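Local structure of MdcD (Pseudomonas aeruginosa, 5VIP) at residues G17-A22 / F31-D36; V59-G64 / G90-G95; A101-N104 / P109-A112; Y172-R177 / L237-K242; G211-F216 / D222-D227. The protein is a subunit of the biotin-independent malonate decarboxylase and probably takes part in the decarboxylation of malonyl groups carried on an acyl carrier protein. All coordinates share one frame; numbering follows the deposited sequence.

Interaction 1: residues G17-A22 / F31-D36; sequences GARQRA and FRELLD
Arg-19 and Glu-33 form the polar half of this contact, a salt bridge between helix 18-25 and strand 32-34. The guanidinium comes side-on and uses two nitrogens, one for each carboxylate oxygen. Arg-19 NE donates to Glu-33 OE1 at 2.7 Å, and the bond is nearly straight at 175°. Arg-19 NH2 donates to Glu-33 OE2 at 3.0 Å. Both oxygens are met on their syn side, and the two flat groups lie 25° apart, close to coplanar. Arg-19 leaves the helix extended and then bends at chi3 (-81°). That bend turns the edge of the guanidinium to the acid.

The apolar half lies next to it. Ala-22 CB rests 3.8 Å from Phe-31 CE1, and the methyl group meets the ring obliquely. The aliphatic part of Arg-19 adds a looser touch, with CG 4.2 Å from Phe-31 CZ. Phe-31 also packs on Ala-62 of the next strand, and Ala-22 on Leu-73.

The contact joins helix 18-25 to strand 32-34, an outermost strand of the main sheet within this chain. Two bonds to two oxygens fix the rotation of the carboxylate as well as its position. Arg-19 is exposed, so solvent probably weakens the charge attraction, while the paired geometry still favours one orientation of both groups.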
# COMPACT_ATOMS: atom_id res chain seq x y z
N GLY B 17 -16.21 -17.64 11.32
CA GLY B 17 -14.77 -17.58 11.11
C GLY B 17 -14.55 -17.26 9.65
O GLY B 17 -15.51 -17.27 8.86
N ALA B 18 -13.30 -17.01 9.27
CA ALA B 18 -12.98 -16.60 7.90
C ALA B 18 -13.40 -17.63 6.85
O ALA B 18 -13.93 -17.28 5.80
CB ALA B 18 -11.50 -16.31 7.76
N ARG B 19 -13.17 -18.90 7.14
CA ARG B 19 -13.48 -19.96 6.19
C ARG B 19 -15.00 -20.10 6.05
O ARG B 19 -15.52 -20.29 4.95
CB ARG B 19 -12.82 -21.28 6.63
CG ARG B 19 -12.94 -22.43 5.62
CD ARG B 19 -12.10 -23.64 6.04
NE ARG B 19 -10.69 -23.47 5.68
CZ ARG B 19 -9.73 -23.11 6.53
NH1 ARG B 19 -10.02 -22.89 7.81
NH2 ARG B 19 -8.48 -22.98 6.10
N GLN B 20 -15.72 -19.99 7.16
CA GLN B 20 -17.17 -20.02 7.09
C GLN B 20 -17.73 -18.81 6.35
O GLN B 20 -18.69 -18.94 5.61
CB GLN B 20 -17.76 -20.06 8.49
CG GLN B 20 -17.45 -21.33 9.25
CD GLN B 20 -17.84 -21.19 10.70
OE1 GLN B 20 -17.54 -20.18 11.34
NE2 GLN B 20 -18.54 -22.20 11.23
N ARG B 21 -17.15 -17.65 6.56
CA ARG B 21 -17.59 -16.45 5.82
C ARG B 21 -17.44 -16.67 4.32
O ARG B 21 -18.33 -16.34 3.53
CB ARG B 21 -16.80 -15.22 6.26
CG ARG B 21 -17.10 -14.76 7.68
CD ARG B 21 -16.21 -13.58 8.08
NE ARG B 21 -16.34 -13.29 9.50
CZ ARG B 21 -16.00 -12.14 10.08
NH1 ARG B 21 -15.51 -11.15 9.36
NH2 ARG B 21 -16.16 -12.00 11.39
N ALA B 22 -16.32 -17.26 3.93
CA ALA B 22 -16.03 -17.48 2.51
C ALA B 22 -17.03 -18.46 1.89
O ALA B 22 -17.55 -18.23 0.80
CB ALA B 22 -14.60 -17.99 2.33
N PHE B 31 -17.85 -23.40 -3.59
CA PHE B 31 -16.70 -23.13 -2.73
C PHE B 31 -15.60 -24.20 -2.86
O PHE B 31 -15.82 -25.37 -2.62
CB PHE B 31 -17.13 -23.03 -1.27
CG PHE B 31 -15.99 -22.87 -0.30
CD1 PHE B 31 -15.46 -21.63 -0.03
CD2 PHE B 31 -15.45 -23.98 0.34
CE1 PHE B 31 -14.41 -21.48 0.88
CE2 PHE B 31 -14.39 -23.84 1.24
CZ PHE B 31 -13.87 -22.58 1.50
N ARG B 32 -14.41 -23.74 -3.20
CA ARG B 32 -13.28 -24.61 -3.48
C ARG B 32 -12.04 -23.95 -2.89
O ARG B 32 -11.56 -22.95 -3.44
CB ARG B 32 -13.19 -24.80 -5.00
CG ARG B 32 -12.20 -25.79 -5.49
CD ARG B 32 -12.52 -26.20 -6.94
NE ARG B 32 -12.49 -25.10 -7.92
CZ ARG B 32 -11.38 -24.55 -8.41
NH1 ARG B 32 -10.19 -24.95 -7.96
NH2 ARG B 32 -11.45 -23.58 -9.32
N GLU B 33 -11.51 -24.46 -1.78
CA GLU B 33 -10.35 -23.81 -1.16
C GLU B 33 -9.01 -24.21 -1.77
O GLU B 33 -8.71 -25.40 -1.92
CB GLU B 33 -10.32 -24.07 0.35
CG GLU B 33 -9.16 -23.33 1.01
CD GLU B 33 -9.17 -23.38 2.53
OE1 GLU B 33 -10.11 -23.97 3.11
OE2 GLU B 33 -8.23 -22.79 3.14
N LEU B 34 -8.19 -23.21 -2.12
CA LEU B 34 -6.86 -23.46 -2.66
C LEU B 34 -5.83 -23.49 -1.55
O LEU B 34 -5.98 -22.79 -0.55
CB LEU B 34 -6.47 -22.39 -3.68
CG LEU B 34 -7.49 -22.02 -4.76
CD1 LEU B 34 -6.85 -21.08 -5.78
CD2 LEU B 34 -8.06 -23.26 -5.46
N LEU B 35 -4.76 -24.26 -1.75
CA LEU B 35 -3.65 -24.28 -0.79
C LEU B 35 -4.17 -24.59 0.60
O LEU B 35 -3.77 -23.97 1.59
CB LEU B 35 -2.90 -22.94 -0.78
CG LEU B 35 -1.78 -22.74 -1.80
CD1 LEU B 35 -2.33 -22.54 -3.21
CD2 LEU B 35 -0.89 -21.56 -1.39
N ASP B 36 -5.10 -25.53 0.64
CA ASP B 36 -5.80 -25.93 1.84
C ASP B 36 -4.85 -26.22 3.02
O ASP B 36 -4.23 -27.28 3.10
CB ASP B 36 -6.66 -27.16 1.51
CG ASP B 36 -7.64 -27.51 2.59
OD1 ASP B 36 -7.32 -27.38 3.79
OD2 ASP B 36 -8.76 -27.90 2.22

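Interaction 2: residues V59-G64 / G90-G95; sequences VVVARG and GAKIAG
Lys-92 and Ile-93 carry the helix side of this buried contact, and Val-59 and Val-61 of strand 59-66 receive them. The short axes of strand and helix run 27° apart and approach to 8.7 Å. Helix 87-105 thus lies against one face of the main sheet, as helices do in the crotonase-like fold.

Lys-92 comes first along the helix. Its CB sits 3.9 Å from Val-61 CG2, and the same methyl group also touches the helix backbone, 3.7 Å from Lys-92 O. The chain then bends at chi3 (76°) and carries the amine back to the strand. There Lys-92 NZ donates to Val-59 O at 2.7 Å. The donor is tilted 23° from the carbonyl plane. A water accepts a second bond from Lys-92 NZ at 2.9 Å and a bond from Val-61 N at 3.0 Å, so it bridges helix and strand. Lys-92 NZ also forms a salt bridge with Asp-57.

Ile-93 follows. Its CG1 packs 3.8 Å from Val-59 CG1, and the two side chains cross at about a right angle. Farther out, Ile-93 CD1 lies 4.1 Å from Val-59 CG2. Leu-85 and Ile-76 pack on both of these side chains.

The amine is buried, yet Val-59 O, the water and Asp-57 all serve it. The nearby Asp-57 would be expected to favour the charged form of the lysine. The apolar packing, Val-59 on Ile-93 and Val-61 on the root of Lys-92, lies beside this polar group.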
# COMPACT_ATOMS: atom_id res chain seq x y z
N VAL B 59 -4.78 -17.18 6.18
CA VAL B 59 -5.61 -16.69 5.07
C VAL B 59 -6.29 -17.82 4.31
O VAL B 59 -5.64 -18.83 3.98
CB VAL B 59 -4.79 -15.85 4.06
CG1 VAL B 59 -5.70 -15.38 2.91
CG2 VAL B 59 -4.19 -14.64 4.75
N VAL B 60 -7.58 -17.66 4.05
CA VAL B 60 -8.33 -18.56 3.19
C VAL B 60 -8.39 -18.00 1.78
O VAL B 60 -8.86 -16.88 1.58
CB VAL B 60 -9.76 -18.78 3.72
CG1 VAL B 60 -10.51 -19.79 2.84
CG2 VAL B 60 -9.72 -19.26 5.17
N VAL B 61 -7.90 -18.74 0.80
CA VAL B 61 -8.12 -18.35 -0.59
C VAL B 61 -9.04 -19.39 -1.20
O VAL B 61 -8.75 -20.59 -1.16
CB VAL B 61 -6.81 -18.26 -1.39
CG1 VAL B 61 -7.13 -18.16 -2.88
CG2 VAL B 61 -6.00 -17.05 -0.92
N ALA B 62 -10.16 -18.92 -1.74
CA ALA B 62 -11.15 -19.86 -2.27
C ALA B 62 -11.62 -19.44 -3.64
O ALA B 62 -11.76 -18.25 -3.92
CB ALA B 62 -12.33 -19.96 -1.32
N ARG B 63 -11.87 -20.43 -4.49
CA ARG B 63 -12.46 -20.20 -5.79
C ARG B 63 -13.93 -20.56 -5.71
O ARG B 63 -14.35 -21.36 -4.86
CB ARG B 63 -11.73 -21.02 -6.86
CG ARG B 63 -10.34 -20.48 -7.21
CD ARG B 63 -10.46 -19.31 -8.19
NE ARG B 63 -10.39 -19.81 -9.55
CZ ARG B 63 -11.18 -19.43 -10.55
NH1 ARG B 63 -12.12 -18.50 -10.36
NH2 ARG B 63 -11.01 -19.98 -11.74
N GLY B 64 -14.74 -19.95 -6.57
CA GLY B 64 -16.17 -20.22 -6.55
C GLY B 64 -16.88 -19.35 -7.55
O GLY B 64 -16.25 -18.78 -8.45
N GLY B 90 0.65 -13.36 2.79
CA GLY B 90 0.70 -12.22 1.89
C GLY B 90 0.74 -12.62 0.42
O GLY B 90 0.06 -12.01 -0.41
N ALA B 91 1.53 -13.64 0.09
CA ALA B 91 1.62 -14.13 -1.28
C ALA B 91 0.34 -14.81 -1.74
O ALA B 91 0.01 -14.78 -2.94
CB ALA B 91 2.79 -15.09 -1.42
N LYS B 92 -0.38 -15.44 -0.82
CA LYS B 92 -1.66 -16.07 -1.18
C LYS B 92 -2.63 -15.01 -1.69
O LYS B 92 -3.32 -15.21 -2.69
CB LYS B 92 -2.25 -16.82 0.02
CG LYS B 92 -1.55 -18.15 0.30
CD LYS B 92 -2.07 -18.83 1.57
CE LYS B 92 -3.44 -19.46 1.35
NZ LYS B 92 -3.89 -20.29 2.51
N ILE B 93 -2.69 -13.87 -1.01
CA ILE B 93 -3.62 -12.82 -1.40
C ILE B 93 -3.15 -12.18 -2.71
O ILE B 93 -3.93 -12.04 -3.64
CB ILE B 93 -3.76 -11.76 -0.32
CG1 ILE B 93 -4.29 -12.40 0.99
CG2 ILE B 93 -4.71 -10.64 -0.78
CD1 ILE B 93 -4.26 -11.45 2.18
N ALA B 94 -1.88 -11.78 -2.76
CA ALA B 94 -1.33 -11.14 -3.96
C ALA B 94 -1.47 -12.05 -5.17
O ALA B 94 -1.89 -11.60 -6.24
CB ALA B 94 0.16 -10.77 -3.74
N GLY B 95 -1.14 -13.33 -5.01
CA GLY B 95 -1.19 -14.26 -6.11
C GLY B 95 -2.60 -14.53 -6.61
O GLY B 95 -2.82 -14.71 -7.80
O HOH W 1 -6.48 -21.26 1.50

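Interaction 3: residues A101-N104 / P109-A112; sequences AEDN and PTRA
Asp-103 and Asn-104, near the end of helix 87-105, reach across to Pro-109 and Thr-110 just before strand 111-115. The aspartate has an unusual first torsion (chi1 -92°), which brings one carboxylate oxygen to the threonine. Thr-110 OG1 donates to Asp-103 OD2 at 2.7 Å, meeting the oxygen on its anti side and 30° out of the carboxylate plane. The hydroxyl of Thr-110 stands beside its own backbone N (chi1 -62°), while CG2 stands beside the carbonyl carbon, anti to that N.

Asn-104 puts its amide alongside the loop. Its ND2 donates to Thr-110 O at 3.0 Å, in the carbonyl plane and on a lone pair, with the acceptor also in the amide plane. The same nitrogen bonds to Ala-100 O one helical turn back. The other end of the amide, Asn-104 OD1, packs 3.4 Å from Pro-109 CA.

This turn belongs to the beta-alpha-beta unit of strand 69-76, helix 87-105 and strand 111-115. Two bonds from Asn-104 ND2 fix the rotation of its amide. Asp-103 OD2 is also hydrogen-bonded to an aromatic side chain of another protein chain, so two partners hold this oxygen.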
# COMPACT_ATOMS: atom_id res chain seq x y z
N ALA B 101 -6.45 -11.02 -12.44
CA ALA B 101 -6.13 -10.07 -13.50
C ALA B 101 -5.78 -10.83 -14.79
O ALA B 101 -6.21 -10.46 -15.88
CB ALA B 101 -5.00 -9.14 -13.08
N GLU B 102 -4.99 -11.89 -14.64
CA GLU B 102 -4.61 -12.72 -15.79
C GLU B 102 -5.85 -13.32 -16.47
O GLU B 102 -5.95 -13.30 -17.71
CB GLU B 102 -3.64 -13.81 -15.33
CG GLU B 102 -3.00 -14.64 -16.42
CD GLU B 102 -1.79 -15.40 -15.91
OE1 GLU B 102 -1.57 -16.55 -16.36
OE2 GLU B 102 -1.05 -14.86 -15.06
N ASP B 103 -6.79 -13.82 -15.68
CA ASP B 103 -8.07 -14.30 -16.20
C ASP B 103 -8.73 -13.24 -17.07
O ASP B 103 -9.16 -13.52 -18.19
CB ASP B 103 -9.03 -14.67 -15.05
CG ASP B 103 -8.94 -16.13 -14.65
OD1 ASP B 103 -8.26 -16.91 -15.35
OD2 ASP B 103 -9.56 -16.51 -13.62
N ASN B 104 -8.82 -12.02 -16.56
CA ASN B 104 -9.50 -10.95 -17.28
C ASN B 104 -8.80 -10.62 -18.59
O ASN B 104 -9.47 -10.33 -19.59
CB ASN B 104 -9.63 -9.71 -16.40
CG ASN B 104 -10.84 -9.78 -15.48
OD1 ASN B 104 -11.95 -9.42 -15.88
ND2 ASN B 104 -10.64 -10.28 -14.27
N PRO B 109 -14.08 -13.01 -16.83
CA PRO B 109 -14.36 -11.84 -15.98
C PRO B 109 -14.30 -12.15 -14.48
O PRO B 109 -15.25 -11.88 -13.74
CB PRO B 109 -15.77 -11.43 -16.39
CG PRO B 109 -16.41 -12.74 -16.79
CD PRO B 109 -15.31 -13.54 -17.45
N THR B 110 -13.18 -12.69 -14.03
CA THR B 110 -13.05 -13.10 -12.63
C THR B 110 -13.07 -11.91 -11.68
O THR B 110 -12.38 -10.91 -11.88
CB THR B 110 -11.78 -13.92 -12.44
OG1 THR B 110 -11.89 -15.10 -13.24
CG2 THR B 110 -11.60 -14.33 -10.97
N ARG B 111 -13.90 -12.04 -10.65
CA ARG B 111 -14.14 -11.02 -9.65
C ARG B 111 -13.40 -11.39 -8.36
O ARG B 111 -13.43 -12.54 -7.97
CB ARG B 111 -15.65 -10.89 -9.37
CG ARG B 111 -16.54 -10.90 -10.62
CD ARG B 111 -17.96 -11.30 -10.27
NE ARG B 111 -18.99 -10.57 -11.04
CZ ARG B 111 -20.29 -10.58 -10.75
NH1 ARG B 111 -20.74 -11.27 -9.69
NH2 ARG B 111 -21.15 -9.88 -11.49
N ALA B 112 -12.77 -10.43 -7.70
CA ALA B 112 -12.07 -10.70 -6.45
C ALA B 112 -12.78 -10.03 -5.27
O ALA B 112 -13.12 -8.84 -5.32
CB ALA B 112 -10.60 -10.23 -6.53

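Interaction 4: residues Y172-R177 / L237-K242; sequences YVLVTR and LAYFAK
Strand 172-176 of the main sheet is covered here by helix 229-242, and the short segments of the two run almost antiparallel, at 169°. Their axes are 10.1 Å apart, and aromatic rings fill the gap. Tyr-239 of the helix lies between Tyr-172 and Leu-174 of the strand. Its CD1 stands over one face of the Tyr-172 ring, 3.3 Å from Tyr-172 CD1. The two rings are oblique, with planes at 44° and centroids 4.8 Å apart. On the Tyr-239 ring, Leu-174 makes a CH-pi contact: its CD2 sits over the face, 3.9 Å from the ring centroid and 29° off the normal.

Lys-242 extends along the far end of Tyr-172. Its chain leaves anti to the backbone N, runs past the hydroxyl and bends only at chi4. Lys-242 CG touches Tyr-172 OH at 3.5 Å, and CE approaches the ring obliquely, 3.7 Å from Tyr-172 CE1. The hydroxyl itself bonds to Gly-243 O, just past the lysine.

Strand 172-176 runs between strands 150-153 and 223-225 in the sheet. Tyr-239 reaches both neighbours, touching Val-150 and Ala-223, so the helix spans three strands. Phe-240 continues the cover toward strand 111-115 by packing on Leu-113.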
# COMPACT_ATOMS: atom_id res chain seq x y z
N TYR B 172 -15.05 -0.79 -4.04
CA TYR B 172 -16.13 -0.65 -3.06
C TYR B 172 -15.70 -1.20 -1.72
O TYR B 172 -15.11 -2.27 -1.65
CB TYR B 172 -17.40 -1.38 -3.54
CG TYR B 172 -17.85 -0.90 -4.89
CD1 TYR B 172 -18.38 0.38 -5.05
CD2 TYR B 172 -17.70 -1.70 -6.02
CE1 TYR B 172 -18.77 0.84 -6.31
CE2 TYR B 172 -18.10 -1.26 -7.28
CZ TYR B 172 -18.63 0.01 -7.41
OH TYR B 172 -19.02 0.44 -8.67
N VAL B 173 -16.03 -0.46 -0.66
CA VAL B 173 -15.73 -0.88 0.71
C VAL B 173 -17.02 -1.00 1.51
O VAL B 173 -17.76 -0.01 1.66
CB VAL B 173 -14.78 0.12 1.43
CG1 VAL B 173 -14.58 -0.32 2.88
CG2 VAL B 173 -13.45 0.22 0.70
N LEU B 174 -17.30 -2.20 2.00
CA LEU B 174 -18.54 -2.45 2.72
C LEU B 174 -18.20 -2.70 4.18
O LEU B 174 -17.30 -3.48 4.48
CB LEU B 174 -19.32 -3.64 2.14
CG LEU B 174 -19.36 -3.79 0.60
CD1 LEU B 174 -20.30 -4.92 0.16
CD2 LEU B 174 -19.68 -2.48 -0.09
N VAL B 175 -18.92 -2.05 5.08
CA VAL B 175 -18.62 -2.19 6.50
C VAL B 175 -19.87 -2.49 7.32
O VAL B 175 -20.99 -2.18 6.92
CB VAL B 175 -17.95 -0.92 7.06
CG1 VAL B 175 -16.59 -0.68 6.39
CG2 VAL B 175 -18.88 0.29 6.89
N THR B 176 -19.67 -3.10 8.49
CA THR B 176 -20.74 -3.30 9.45
C THR B 176 -20.57 -2.30 10.60
O THR B 176 -19.57 -1.57 10.64
CB THR B 176 -20.74 -4.73 10.03
OG1 THR B 176 -19.51 -4.95 10.73
CG2 THR B 176 -20.86 -5.76 8.92
N ARG B 177 -21.51 -2.30 11.53
CA ARG B 177 -21.39 -1.48 12.73
C ARG B 177 -20.17 -1.86 13.57
O ARG B 177 -19.52 -1.00 14.16
CB ARG B 177 -22.66 -1.59 13.59
CG ARG B 177 -22.60 -0.74 14.85
CD ARG B 177 -23.98 -0.34 15.37
NE ARG B 177 -23.91 0.85 16.23
CZ ARG B 177 -23.22 0.93 17.37
NH1 ARG B 177 -22.54 -0.12 17.83
NH2 ARG B 177 -23.22 2.06 18.06
N LEU B 237 -22.95 -8.92 -4.03
CA LEU B 237 -23.35 -9.23 -5.39
C LEU B 237 -23.82 -7.97 -6.16
O LEU B 237 -23.52 -7.82 -7.35
CB LEU B 237 -24.47 -10.27 -5.39
CG LEU B 237 -24.08 -11.69 -4.95
CD1 LEU B 237 -25.26 -12.63 -5.11
CD2 LEU B 237 -22.89 -12.21 -5.73
N ALA B 238 -24.53 -7.08 -5.48
CA ALA B 238 -25.02 -5.85 -6.12
C ALA B 238 -23.86 -4.97 -6.54
O ALA B 238 -23.88 -4.36 -7.61
CB ALA B 238 -25.95 -5.09 -5.19
N TYR B 239 -22.81 -4.93 -5.72
CA TYR B 239 -21.67 -4.09 -6.03
C TYR B 239 -20.84 -4.65 -7.17
O TYR B 239 -20.38 -3.88 -8.00
CB TYR B 239 -20.80 -3.87 -4.78
CG TYR B 239 -21.32 -2.70 -3.98
CD1 TYR B 239 -21.13 -1.40 -4.43
CD2 TYR B 239 -22.05 -2.89 -2.81
CE1 TYR B 239 -21.61 -0.32 -3.73
CE2 TYR B 239 -22.55 -1.81 -2.10
CZ TYR B 239 -22.32 -0.53 -2.56
OH TYR B 239 -22.81 0.55 -1.85
N PHE B 240 -20.66 -5.96 -7.23
CA PHE B 240 -20.02 -6.55 -8.41
C PHE B 240 -20.83 -6.29 -9.68
O PHE B 240 -20.25 -6.00 -10.72
CB PHE B 240 -19.81 -8.06 -8.25
CG PHE B 240 -18.61 -8.40 -7.40
CD1 PHE B 240 -17.35 -7.96 -7.77
CD2 PHE B 240 -18.75 -9.14 -6.24
CE1 PHE B 240 -16.23 -8.26 -7.00
CE2 PHE B 240 -17.63 -9.44 -5.46
CZ PHE B 240 -16.38 -9.00 -5.83
N ALA B 241 -22.15 -6.39 -9.59
CA ALA B 241 -23.02 -6.19 -10.76
C ALA B 241 -23.00 -4.73 -11.23
O ALA B 241 -23.24 -4.43 -12.40
CB ALA B 241 -24.44 -6.62 -10.44
N LYS B 242 -22.71 -3.84 -10.30
CA LYS B 242 -22.55 -2.41 -10.57
C LYS B 242 -21.36 -2.12 -11.48
O LYS B 242 -21.40 -1.21 -12.30
CB LYS B 242 -22.40 -1.69 -9.23
CG LYS B 242 -22.44 -0.22 -9.21
CD LYS B 242 -22.62 0.19 -7.76
CE LYS B 242 -22.15 1.59 -7.50
NZ LYS B 242 -23.11 2.61 -7.97

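Interaction 5: residues G211-F216 / D222-D227; sequences GGEQRF and DAYLAD
Phe-216 and Tyr-224 make the close part of this surface contact, between helix 212-217 and strand 223-225, an outermost strand of the main sheet within this chain. The two side chains cross at about a right angle. Tyr-224 CB lies over one face of the Phe-216 ring, 4.1 Å from its centroid and 27° off the normal, in a CH-pi contact. Phe-216 CG and CD2 are the nearest ring atoms, each 3.8 Å from Tyr-224 CB. At the edge of the same ring, Phe-216 CE1 comes within 3.6 Å of Asp-222 O. Phe-216 has its ring anti to the backbone N (chi1 177°), which extends it from the helix over the strand backbone.

The Tyr-224 ring reaches back to the start of the helix. Its CE1 lies 3.6 Å from Glu-213 N, an oblique approach to the backbone of the first turn. Gly-212 adds a looser touch, with its C 4.0 Å from Tyr-224 CD1.

The solvent side is thinner. Glu-213 offers its CB, 3.8 Å from Tyr-224 CE1, and the rest of this exposed residue extends beyond the contact. Phe-216 is exposed too, although its ring is apolar.

The Asp-222 carboxylate takes no part across the contact. It bonds to Val-173 N and forms a salt bridge with Arg-249. The short axes of helix and strand run at 156°, roughly antiparallel. Their side chains meet by dispersion and CH-pi contact, so these forces set ring position with less directional control than a bonded polar pair would give.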
# COMPACT_ATOMS: atom_id res chain seq x y z
N GLY B 211 -14.90 3.70 13.19
CA GLY B 211 -16.02 2.77 13.14
C GLY B 211 -16.73 2.77 11.80
O GLY B 211 -16.73 3.78 11.08
N GLY B 212 -17.35 1.64 11.46
CA GLY B 212 -18.07 1.52 10.21
C GLY B 212 -19.09 2.62 9.94
O GLY B 212 -19.15 3.16 8.83
N GLU B 213 -19.88 2.98 10.94
CA GLU B 213 -20.88 4.03 10.78
C GLU B 213 -20.26 5.38 10.43
O GLU B 213 -20.76 6.09 9.56
CB GLU B 213 -21.73 4.17 12.05
CG GLU B 213 -22.83 5.21 11.91
CD GLU B 213 -23.79 5.25 13.09
OE1 GLU B 213 -23.39 4.90 14.22
OE2 GLU B 213 -24.96 5.63 12.88
N GLN B 214 -19.17 5.72 11.12
CA GLN B 214 -18.42 6.95 10.88
C GLN B 214 -17.85 6.98 9.47
O GLN B 214 -17.91 8.01 8.79
CB GLN B 214 -17.28 7.09 11.90
CG GLN B 214 -16.58 8.46 11.94
CD GLN B 214 -15.49 8.66 10.87
OE1 GLN B 214 -15.02 7.70 10.26
NE2 GLN B 214 -15.07 9.91 10.67
N ARG B 215 -17.28 5.86 9.04
CA ARG B 215 -16.66 5.78 7.72
C ARG B 215 -17.70 6.00 6.64
O ARG B 215 -17.48 6.72 5.66
CB ARG B 215 -15.96 4.43 7.52
CG ARG B 215 -14.78 4.19 8.47
CD ARG B 215 -13.93 5.40 8.53
NE ARG B 215 -12.55 5.16 8.94
CZ ARG B 215 -11.68 6.15 9.13
NH1 ARG B 215 -12.08 7.40 8.99
NH2 ARG B 215 -10.42 5.88 9.48
N PHE B 216 -18.85 5.37 6.82
CA PHE B 216 -19.94 5.53 5.87
C PHE B 216 -20.41 6.99 5.84
O PHE B 216 -20.61 7.57 4.77
CB PHE B 216 -21.10 4.60 6.21
CG PHE B 216 -22.28 4.76 5.30
CD1 PHE B 216 -22.16 4.50 3.95
CD2 PHE B 216 -23.50 5.18 5.79
CE1 PHE B 216 -23.24 4.66 3.10
CE2 PHE B 216 -24.59 5.33 4.95
CZ PHE B 216 -24.46 5.08 3.60
N ASP B 222 -18.62 2.62 1.25
CA ASP B 222 -19.68 2.75 0.27
C ASP B 222 -21.04 2.25 0.76
O ASP B 222 -22.08 2.72 0.31
CB ASP B 222 -19.28 2.03 -1.00
CG ASP B 222 -18.01 2.60 -1.59
OD1 ASP B 222 -18.09 3.67 -2.24
OD2 ASP B 222 -16.91 2.01 -1.37
N ALA B 223 -21.02 1.30 1.69
CA ALA B 223 -22.27 0.81 2.26
C ALA B 223 -22.05 0.41 3.71
O ALA B 223 -20.96 -0.05 4.08
CB ALA B 223 -22.81 -0.36 1.46
N TYR B 224 -23.10 0.59 4.50
CA TYR B 224 -23.14 0.27 5.92
C TYR B 224 -24.13 -0.88 6.10
O TYR B 224 -25.32 -0.70 5.91
CB TYR B 224 -23.57 1.52 6.72
CG TYR B 224 -23.72 1.37 8.21
CD1 TYR B 224 -22.65 0.99 9.00
CD2 TYR B 224 -24.93 1.65 8.84
CE1 TYR B 224 -22.78 0.87 10.38
CE2 TYR B 224 -25.07 1.53 10.21
CZ TYR B 224 -24.00 1.14 10.98
OH TYR B 224 -24.13 1.03 12.35
N LEU B 225 -23.63 -2.07 6.44
CA LEU B 225 -24.45 -3.28 6.40
C LEU B 225 -24.85 -3.77 7.78
O LEU B 225 -24.07 -3.69 8.73
CB LEU B 225 -23.70 -4.41 5.69
CG LEU B 225 -23.01 -4.08 4.37
CD1 LEU B 225 -22.36 -5.33 3.77
CD2 LEU B 225 -23.98 -3.46 3.40
N ALA B 226 -26.07 -4.31 7.88
CA ALA B 226 -26.49 -5.03 9.07
C ALA B 226 -25.63 -6.27 9.21
O ALA B 226 -25.18 -6.82 8.21
CB ALA B 226 -27.97 -5.43 8.97
N ASP B 227 -25.45 -6.74 10.44
CA ASP B 227 -24.67 -7.95 10.66
C ASP B 227 -25.55 -9.15 10.37
O ASP B 227 -26.06 -9.82 11.27
CB ASP B 227 -24.11 -8.01 12.08
CG ASP B 227 -23.28 -9.26 12.32
OD1 ASP B 227 -22.88 -9.91 11.33
OD2 ASP B 227 -23.03 -9.60 13.49

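How the interactions relate
All five contacts reach one mixed sheet. Interactions 1 and 2 lie toward its 32-34 edge, and interaction 5 lies at the other edge strand within this chain, 223-225. Interactions 1 and 2 have centres about 9 Å apart and meet through paired strands 32-34 and 59-66. Interactions 2 and 3 share helix 87-105, with centres about 13 Å apart. Interaction 3 touches interaction 4 through Arg-111, Ala-112 and Phe-240. Interactions 4 and 5 are about 11 Å apart between centres, on neighbouring strands 172-176 and 223-225. Along the chain, interactions 1 to 4 follow in series, and interaction 5 is nested inside the loop closed by interaction 4. Together they join helices to the sheet from edge to edge.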